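Secreted protein (Streptomyces lividans TK24, PDB 5LXZ) is a secreted copper metalloradical protein of the galactose oxidase-like AA5 family, and probably oxidises substrates at its mononuclear copper site. Local coordinates at residues G370-R384 with F395-Y407. The protein carries 1 engineered substitution. Numbering follows the deposited sequence.
Sequences GGGVGESKLSSEKTR and FVDGPSLEKGTRY. With EDO (1,2-ethanediol), chain J.
With CG anti to its carbonyl carbon (chi1 -69°) and the chain extended as far as NE, Arg-406 carries its guanidinium into the loop 371-378; OG1 of Thr-383, between its own backbone N and carbonyl carbon (chi1 66°), meets Pro-399. Thr-383 sits in one blade of the Kelch beta-propeller, a four-stranded antiparallel sheet whose last two strands, 383-387 and 395-397, form a hairpin; Arg-406 lies in the link to the next blade, which passes along the loop 370-382. In the loop, Arg-406 NH2 donates to Ser-376 O at 3.0 Å, nearly straight and in the guanidinium plane, and to Gly-372 O at 2.8 Å, tilted out of that plane. Water 2 accepts from NE and lies near the carbonyls of Ser-376 and Leu-378, and water 1 accepts from NH1 near Gly-374 O, so these waters probably extend the grip. Gly-371 CA lies over the centre of one guanidinium face, 3.7 Å from Arg-406 CZ, where any side chain would collide with the group; glycine suits the place for that reason. A leucine in place of Arg-406 would probably leave the carbonyls of Gly-372 and Ser-376 without their charged donor and the loop freer to shift. Gly-404 is similarly constrained, since a CB there would strike Ser-379 OG, which is hydrogen-bonded to Gln-425. Between these regions, backbone bonds join Gly-370 N to Thr-405 O, Thr-405 N to Ser-380 O and Leu-401 N to Glu-381 O. Lysine suits position 382 because its long chain spans to Asp-397, forming a salt bridge on the syn side of OD2 (NZ to OD2 2.9 Å), while OD1 is held by Ser-344. At the start of strand 383-387, Thr-383 takes Gly-398 N on its backbone O, and its OG1 donates to Pro-399 O at 2.7 Å.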
ATOM      1  N   GLY A 370      12.392  -2.486   2.975  1.00  6.07           N
ATOM      2  CA  GLY A 370      12.362  -1.102   2.592  1.00  6.21           C
ATOM      3  C   GLY A 370      13.617  -0.644   1.908  1.00  6.36           C
ATOM      4  O   GLY A 370      14.599  -1.370   1.807  1.00  7.30           O
ATOM      5  N   GLY A 371      13.538   0.549   1.370  1.00  6.21           N
ATOM      6  CA  GLY A 371      14.664   1.171   0.727  1.00  6.22           C
ATOM      7  C   GLY A 371      14.775   2.640   0.990  1.00  6.28           C
ATOM      8  O   GLY A 371      13.913   3.268   1.597  1.00  6.18           O
ATOM      9  N   GLY A 372      15.895   3.215   0.550  1.00  6.79           N
ATOM     10  CA  GLY A 372      16.108   4.620   0.765  1.00  6.93           C
ATOM     11  C   GLY A 372      15.155   5.472  -0.037  1.00  6.88           C
ATOM     12  O   GLY A 372      14.503   5.007  -0.976  1.00  7.00           O
ATOM     13  N   VAL A 373      15.076   6.731   0.322  1.00  7.33           N
ATOM     14  CA  VAL A 373      14.099   7.597  -0.295  1.00  8.43           C
ATOM     15  C   VAL A 373      14.304   7.665  -1.834  1.00  8.69           C
ATOM     16  O   VAL A 373      15.439   7.666  -2.346  1.00  9.72           O
ATOM     17  CB  VAL A 373      14.097   9.016   0.306  1.00  8.98           C
ATOM     18  CG1 VAL A 373      13.609   8.978   1.739  1.00 10.12           C
ATOM     19  CG2 VAL A 373      15.460   9.689   0.170  1.00  9.56           C
ATOM     20  N   GLY A 374      13.192   7.750  -2.554  1.00  8.76           N
ATOM     21  CA  GLY A 374      13.228   7.870  -4.003  1.00  9.27           C
ATOM     22  C   GLY A 374      13.916   6.706  -4.648  1.00  9.12           C
ATOM     23  O   GLY A 374      13.562   5.557  -4.367  1.00  9.43           O
ATOM     24  N   GLU A 375      14.911   6.990  -5.482  1.00  9.12           N
ATOM     25  CA  GLU A 375      15.570   5.971  -6.294  1.00  9.60           C
ATOM     26  C   GLU A 375      16.853   5.488  -5.674  1.00  9.11           C
ATOM     27  O   GLU A 375      17.737   4.939  -6.366  1.00 10.09           O
ATOM     28  CB  GLU A 375      15.760   6.489  -7.732  1.00 10.21           C
ATOM     29  CG  GLU A 375      14.444   6.820  -8.363  1.00 10.98           C
ATOM     30  CD  GLU A 375      14.498   7.518  -9.716  1.00 12.07           C
ATOM     31  OE1 GLU A 375      15.590   7.556 -10.314  1.00 13.82           O
ATOM     32  OE2 GLU A 375      13.447   8.097 -10.062  1.00 14.77           O
ATOM     33  N   SER A 376      16.970   5.661  -4.375  1.00  8.56           N
ATOM     34  CA  SER A 376      18.140   5.251  -3.636  1.00  8.69           C
ATOM     35  C   SER A 376      18.506   3.802  -3.851  1.00  8.64           C
ATOM     36  O   SER A 376      17.631   2.908  -3.999  1.00  8.73           O
ATOM     37  CB  SER A 376      17.860   5.441  -2.164  1.00  8.60           C
ATOM     38  OG  SER A 376      18.890   5.000  -1.300  1.00  8.96           O
ATOM     39  N   LYS A 377      19.819   3.544  -3.814  1.00  9.13           N
ATOM     40  CA  LYS A 377      20.334   2.171  -3.792  1.00 10.33           C
ATOM     41  C   LYS A 377      20.278   1.501  -2.446  1.00  9.46           C
ATOM     42  O   LYS A 377      20.571   0.306  -2.332  1.00 10.55           O
ATOM     43  CB  LYS A 377      21.790   2.133  -4.308  1.00 12.21           C
ATOM     44  CG  LYS A 377      21.902   2.507  -5.737  1.00 16.59           C
ATOM     45  CD  LYS A 377      23.199   2.012  -6.365  0.50 16.99           C
ATOM     46  CE  LYS A 377      23.046   1.977  -7.867  0.50 18.09           C
ATOM     47  NZ  LYS A 377      22.020   0.989  -8.279  0.50 18.13           N
ATOM     48  N   LEU A 378      19.980   2.230  -1.384  1.00  8.47           N
ATOM     49  CA  LEU A 378      19.903   1.619  -0.078  1.00  8.51           C
ATOM     50  C   LEU A 378      18.692   0.673  -0.000  1.00  8.18           C
ATOM     51  O   LEU A 378      17.625   1.011  -0.474  1.00  8.02           O
ATOM     52  CB  LEU A 378      19.742   2.685   1.002  1.00  9.13           C
ATOM     53  CG  LEU A 378      20.833   3.739   1.182  1.00  9.46           C
ATOM     54  CD1 LEU A 378      20.372   4.749   2.239  1.00 10.21           C
ATOM     55  CD2 LEU A 378      22.100   3.018   1.619  1.00 10.20           C
ATOM     56  N   SER A 379      18.876  -0.463   0.639  1.00  7.92           N
ATOM     57  CA  SER A 379      17.779  -1.374   0.977  1.00  8.07           C
ATOM     58  C   SER A 379      18.052  -2.096   2.273  1.00  8.46           C
ATOM     59  O   SER A 379      19.202  -2.364   2.628  1.00  8.94           O
ATOM     60  CB  SER A 379      17.429  -2.298  -0.173  1.00  8.37           C
ATOM     61  OG  SER A 379      18.488  -3.210  -0.425  1.00  8.95           O
ATOM     62  N   SER A 380      16.976  -2.378   3.034  1.00  7.72           N
ATOM     63  CA  SER A 380      17.054  -2.912   4.381  1.00  7.87           C
ATOM     64  C   SER A 380      16.793  -4.413   4.418  1.00  8.05           C
ATOM     65  O   SER A 380      15.846  -4.895   3.794  1.00  7.96           O
ATOM     66  CB  SER A 380      16.001  -2.252   5.271  1.00  8.05           C
ATOM     67  OG  SER A 380      16.058  -2.746   6.580  1.00  8.06           O
ATOM     68  N   GLU A 381      17.611  -5.155   5.143  1.00  8.32           N
ATOM     69  CA  GLU A 381      17.340  -6.537   5.414  1.00 10.01           C
ATOM     70  C   GLU A 381      16.621  -6.756   6.752  1.00  9.85           C
ATOM     71  O   GLU A 381      16.390  -7.895   7.159  1.00 10.55           O
ATOM     72  CB  GLU A 381      18.639  -7.371   5.351  1.00 12.70           C
ATOM     73  CG  GLU A 381      19.577  -7.079   6.489  1.00 15.43           C
ATOM     74  CD  GLU A 381      20.918  -7.788   6.312  1.00 18.68           C
ATOM     75  OE1 GLU A 381      21.438  -7.870   5.177  1.00 22.24           O
ATOM     76  OE2 GLU A 381      21.387  -8.263   7.343  1.00 24.40           O
ATOM     77  N   LYS A 382      16.247  -5.689   7.452  1.00  8.51           N
ATOM     78  CA  LYS A 382      15.721  -5.820   8.788  1.00  9.19           C
ATOM     79  C   LYS A 382      14.223  -5.968   8.862  1.00  8.54           C
ATOM     80  O   LYS A 382      13.463  -5.437   8.009  1.00  8.26           O
ATOM     81  CB  LYS A 382      16.175  -4.660   9.671  1.00 10.16           C
ATOM     82  CG  LYS A 382      17.687  -4.753   9.882  1.00 11.04           C
ATOM     83  CD  LYS A 382      18.230  -3.714  10.831  1.00 12.73           C
ATOM     84  CE  LYS A 382      19.668  -4.108  11.231  1.00 13.45           C
ATOM     85  NZ  LYS A 382      20.046  -3.378  12.454  1.00 16.21           N
ATOM     86  N   THR A 383      13.818  -6.650   9.919  1.00  8.32           N
ATOM     87  CA  THR A 383      12.487  -6.518  10.465  1.00  8.25           C
ATOM     88  C   THR A 383      12.550  -5.741  11.742  1.00  8.20           C
ATOM     89  O   THR A 383      13.521  -5.834  12.504  1.00  8.23           O
ATOM     90  CB  THR A 383      11.738  -7.848  10.684  1.00  8.90           C
ATOM     91  OG1 THR A 383      12.380  -8.616  11.677  1.00  9.12           O
ATOM     92  CG2 THR A 383      11.656  -8.606   9.396  1.00  9.34           C
ATOM     93  N   ARG A 384      11.511  -4.956  11.999  1.00  7.20           N
ATOM     94  CA  ARG A 384      11.451  -4.127  13.207  1.00  7.65           C
ATOM     95  C   ARG A 384      10.079  -4.335  13.806  1.00  8.19           C
ATOM     96  O   ARG A 384       9.101  -4.185  13.091  1.00  8.34           O
ATOM     97  CB  ARG A 384      11.740  -2.671  12.909  1.00  7.31           C
ATOM     98  CG  ARG A 384      13.009  -2.408  12.097  1.00  7.47           C
ATOM     99  CD  ARG A 384      12.847  -2.661  10.602  1.00  7.65           C
ATOM    100  NE  ARG A 384      13.364  -1.574   9.777  1.00  7.53           N
ATOM    101  CZ  ARG A 384      13.140  -1.492   8.480  1.00  7.89           C
ATOM    102  NH1 ARG A 384      12.541  -2.487   7.847  1.00  7.66           N
ATOM    103  NH2 ARG A 384      13.496  -0.403   7.796  1.00  8.45           N
ATOM    104  N   PHE A 395      10.310   0.222  18.789  1.00  9.47           N
ATOM    105  CA  PHE A 395      10.743  -0.795  17.870  1.00  9.36           C
ATOM    106  C   PHE A 395      12.013  -1.481  18.374  1.00  9.99           C
ATOM    107  O   PHE A 395      12.926  -0.810  18.898  1.00 11.41           O
ATOM    108  CB  PHE A 395      10.980  -0.241  16.489  1.00  9.35           C
ATOM    109  CG  PHE A 395       9.727   0.027  15.725  1.00  9.37           C
ATOM    110  CD1 PHE A 395       9.146  -0.982  14.942  1.00  9.78           C
ATOM    111  CD2 PHE A 395       9.164   1.284  15.741  1.00  9.75           C
ATOM    112  CE1 PHE A 395       8.017  -0.736  14.206  1.00 10.35           C
ATOM    113  CE2 PHE A 395       7.998   1.512  14.993  1.00  9.87           C
ATOM    114  CZ  PHE A 395       7.467   0.500  14.245  1.00  9.89           C
ATOM    115  N   VAL A 396      12.041  -2.790  18.168  1.00  9.83           N
ATOM    116  CA  VAL A 396      13.252  -3.606  18.375  1.00 10.44           C
ATOM    117  C   VAL A 396      13.419  -4.448  17.153  1.00 10.73           C
ATOM    118  O   VAL A 396      12.424  -4.853  16.525  1.00 10.29           O
ATOM    119  CB  VAL A 396      13.181  -4.484  19.630  1.00 12.00           C
ATOM    120  CG1 VAL A 396      13.011  -3.630  20.858  1.00 12.37           C
ATOM    121  CG2 VAL A 396      12.054  -5.471  19.554  1.00 13.12           C
ATOM    122  N   ASP A 397      14.651  -4.738  16.767  1.00 10.21           N
ATOM    123  CA  ASP A 397      14.867  -5.550  15.580  1.00 10.72           C
ATOM    124  C   ASP A 397      14.323  -6.955  15.796  1.00 10.77           C
ATOM    125  O   ASP A 397      14.463  -7.542  16.886  1.00 10.91           O
ATOM    126  CB  ASP A 397      16.361  -5.665  15.211  1.00 11.82           C
ATOM    127  CG  ASP A 397      16.948  -4.385  14.701  1.00 13.33           C
ATOM    128  OD1 ASP A 397      16.212  -3.387  14.560  1.00 13.63           O
ATOM    129  OD2 ASP A 397      18.184  -4.354  14.405  1.00 13.66           O
ATOM    130  N   GLY A 398      13.696  -7.482  14.747  1.00 10.45           N
ATOM    131  CA  GLY A 398      13.339  -8.899  14.671  1.00  9.78           C
ATOM    132  C   GLY A 398      14.387  -9.631  13.850  1.00  9.90           C
ATOM    133  O   GLY A 398      15.508  -9.143  13.621  1.00 10.39           O
ATOM    134  N   PRO A 399      14.044 -10.826  13.375  1.00  9.83           N
ATOM    135  CA  PRO A 399      14.985 -11.553  12.544  1.00 10.42           C
ATOM    136  C   PRO A 399      15.234 -10.864  11.222  1.00 10.55           C
ATOM    137  O   PRO A 399      14.324 -10.221  10.644  1.00 10.30           O
ATOM    138  CB  PRO A 399      14.283 -12.915  12.328  1.00 10.91           C
ATOM    139  CG  PRO A 399      12.842 -12.579  12.413  1.00 10.50           C
ATOM    140  CD  PRO A 399      12.723 -11.498  13.440  1.00 10.48           C
ATOM    141  N   SER A 400      16.436 -11.025  10.696  1.00 11.28           N
ATOM    142  CA  SER A 400      16.777 -10.430   9.427  1.00 10.98           C
ATOM    143  C   SER A 400      16.581 -11.327   8.223  1.00 11.18           C
ATOM    144  O   SER A 400      16.663 -12.553   8.333  1.00 11.78           O
ATOM    145  CB  SER A 400      18.214  -9.939   9.430  1.00 11.93           C
ATOM    146  OG  SER A 400      18.342  -8.903  10.377  1.00 13.78           O
ATOM    147  N   LEU A 401      16.354 -10.693   7.084  1.00 10.52           N
ATOM    148  CA  LEU A 401      16.423 -11.313   5.783  1.00 11.19           C
ATOM    149  C   LEU A 401      17.893 -11.481   5.413  1.00 10.91           C
ATOM    150  O   LEU A 401      18.783 -10.936   6.094  1.00 12.77           O
ATOM    151  CB  LEU A 401      15.731 -10.427   4.760  1.00 11.61           C
ATOM    152  CG  LEU A 401      14.273 -10.101   5.070  1.00 11.20           C
ATOM    153  CD1 LEU A 401      13.781  -8.945   4.221  1.00 11.16           C
ATOM    154  CD2 LEU A 401      13.392 -11.316   4.880  1.00 11.63           C
ATOM    155  N   GLU A 402      18.158 -12.200   4.346  1.00 11.82           N
ATOM    156  CA  GLU A 402      19.538 -12.368   3.866  1.00 13.45           C
ATOM    157  C   GLU A 402      20.041 -11.113   3.163  1.00 14.52           C
ATOM    158  O   GLU A 402      21.204 -10.768   3.316  1.00 16.04           O
ATOM    159  CB  GLU A 402      19.696 -13.609   2.965  1.00 15.00           C
ATOM    160  CG  GLU A 402      21.115 -13.801   2.417  1.00 17.25           C
ATOM    161  CD  GLU A 402      21.258 -14.807   1.294  1.00 20.02           C
ATOM    162  OE1 GLU A 402      20.263 -15.306   0.766  1.00 20.25           O
ATOM    163  OE2 GLU A 402      22.439 -15.112   0.937  1.00 22.53           O
ATOM    164  N   LYS A 403      19.194 -10.434   2.401  1.00 13.32           N
ATOM    165  CA  LYS A 403      19.584  -9.332   1.547  1.00 13.89           C
ATOM    166  C   LYS A 403      18.660  -8.172   1.829  1.00 11.65           C
ATOM    167  O   LYS A 403      17.543  -8.385   2.236  1.00 10.99           O
ATOM    168  CB  LYS A 403      19.392  -9.735   0.081  1.00 16.34           C
ATOM    169  CG  LYS A 403      20.326 -10.863  -0.334  1.00 20.14           C
ATOM    170  CD  LYS A 403      19.967 -11.366  -1.705  1.00 22.22           C
ATOM    171  CE  LYS A 403      20.852 -12.554  -2.042  1.00 24.55           C
ATOM    172  NZ  LYS A 403      20.669 -12.976  -3.441  1.00 27.73           N
ATOM    173  N   GLY A 404      19.136  -6.976   1.571  1.00 10.52           N
ATOM    174  CA  GLY A 404      18.277  -5.817   1.616  1.00  9.81           C
ATOM    175  C   GLY A 404      17.160  -6.014   0.612  1.00  9.05           C
ATOM    176  O   GLY A 404      17.376  -6.416  -0.519  1.00  9.06           O
ATOM    177  N   THR A 405      15.951  -5.688   1.039  1.00  8.18           N
ATOM    178  CA  THR A 405      14.744  -6.044   0.273  1.00  8.23           C
ATOM    179  C   THR A 405      13.736  -4.911   0.247  1.00  7.20           C
ATOM    180  O   THR A 405      13.103  -4.676   1.293  1.00  7.51           O
ATOM    181  CB  THR A 405      14.071  -7.276   0.911  1.00  8.42           C
ATOM    182  OG1 THR A 405      15.023  -8.358   1.016  1.00  9.57           O
ATOM    183  CG2 THR A 405      12.918  -7.768   0.074  1.00  9.22           C
ATOM    184  N   ARG A 406      13.577  -4.249  -0.901  1.00  6.59           N
ATOM    185  CA  ARG A 406      12.416  -3.404  -1.167  1.00  6.12           C
ATOM    186  C   ARG A 406      11.219  -4.264  -1.562  1.00  6.20           C
ATOM    187  O   ARG A 406      11.361  -5.308  -2.190  1.00  6.25           O
ATOM    188  CB  ARG A 406      12.666  -2.453  -2.331  1.00  6.22           C
ATOM    189  CG  ARG A 406      13.659  -1.343  -2.105  1.00  6.55           C
ATOM    190  CD  ARG A 406      13.785  -0.568  -3.364  1.00  6.75           C
ATOM    191  NE  ARG A 406      14.571   0.642  -3.233  1.00  6.94           N
ATOM    192  CZ  ARG A 406      14.102   1.830  -2.831  1.00  7.17           C
ATOM    193  NH1 ARG A 406      12.845   1.973  -2.384  1.00  7.13           N
ATOM    194  NH2 ARG A 406      14.879   2.892  -2.846  1.00  6.79           N
ATOM    195  N   TYR A 407      10.008  -3.768  -1.280  1.00  5.83           N
ATOM    196  CA  TYR A 407       8.782  -4.367  -1.798  1.00  5.63           C
ATOM    197  C   TYR A 407       8.452  -5.791  -1.314  1.00  5.52           C
ATOM    198  O   TYR A 407       7.775  -6.503  -2.032  1.00  5.74           O
ATOM    199  CB  TYR A 407       8.693  -4.370  -3.336  1.00  5.68           C
ATOM    200  CG  TYR A 407       9.300  -3.199  -4.034  1.00  5.70           C
ATOM    201  CD1 TYR A 407       8.659  -1.956  -4.095  1.00  6.03           C
ATOM    202  CD2 TYR A 407      10.483  -3.346  -4.714  1.00  5.97           C
ATOM    203  CE1 TYR A 407       9.228  -0.883  -4.766  1.00  6.12           C
ATOM    204  CE2 TYR A 407      11.038  -2.261  -5.369  1.00  5.84           C
ATOM    205  CZ  TYR A 407      10.382  -1.054  -5.433  1.00  5.96           C
ATOM    206  OH  TYR A 407      10.973   0.010  -6.129  1.00  6.71           O
TER
HETATM  207  C1  EDO J 709      16.289   5.159 -11.892  1.00 24.78           C
HETATM  208  O1  EDO J 709      16.974   5.675 -10.733  1.00 25.79           O
HETATM  209  C2  EDO J 709      17.397   4.716 -12.847  1.00 25.78           C
HETATM  210  O2  EDO J 709      17.969   3.552 -12.319  1.00 23.52           O
HETATM  211  O   HOH W   1      11.696   4.556  -2.697  1.00 10.44           O
HETATM  212  O   HOH W   2      17.265   0.160  -3.178  1.00  9.06           O
HETATM  213  O   HOH W   3      20.653  -7.462   9.824  1.00 19.39           O
HETATM  214  O   HOH W   4      21.183 -11.225   7.330  1.00 29.47           O
HETATM  215  O   HOH W   5      16.246  -7.500  11.593  1.00 10.43           O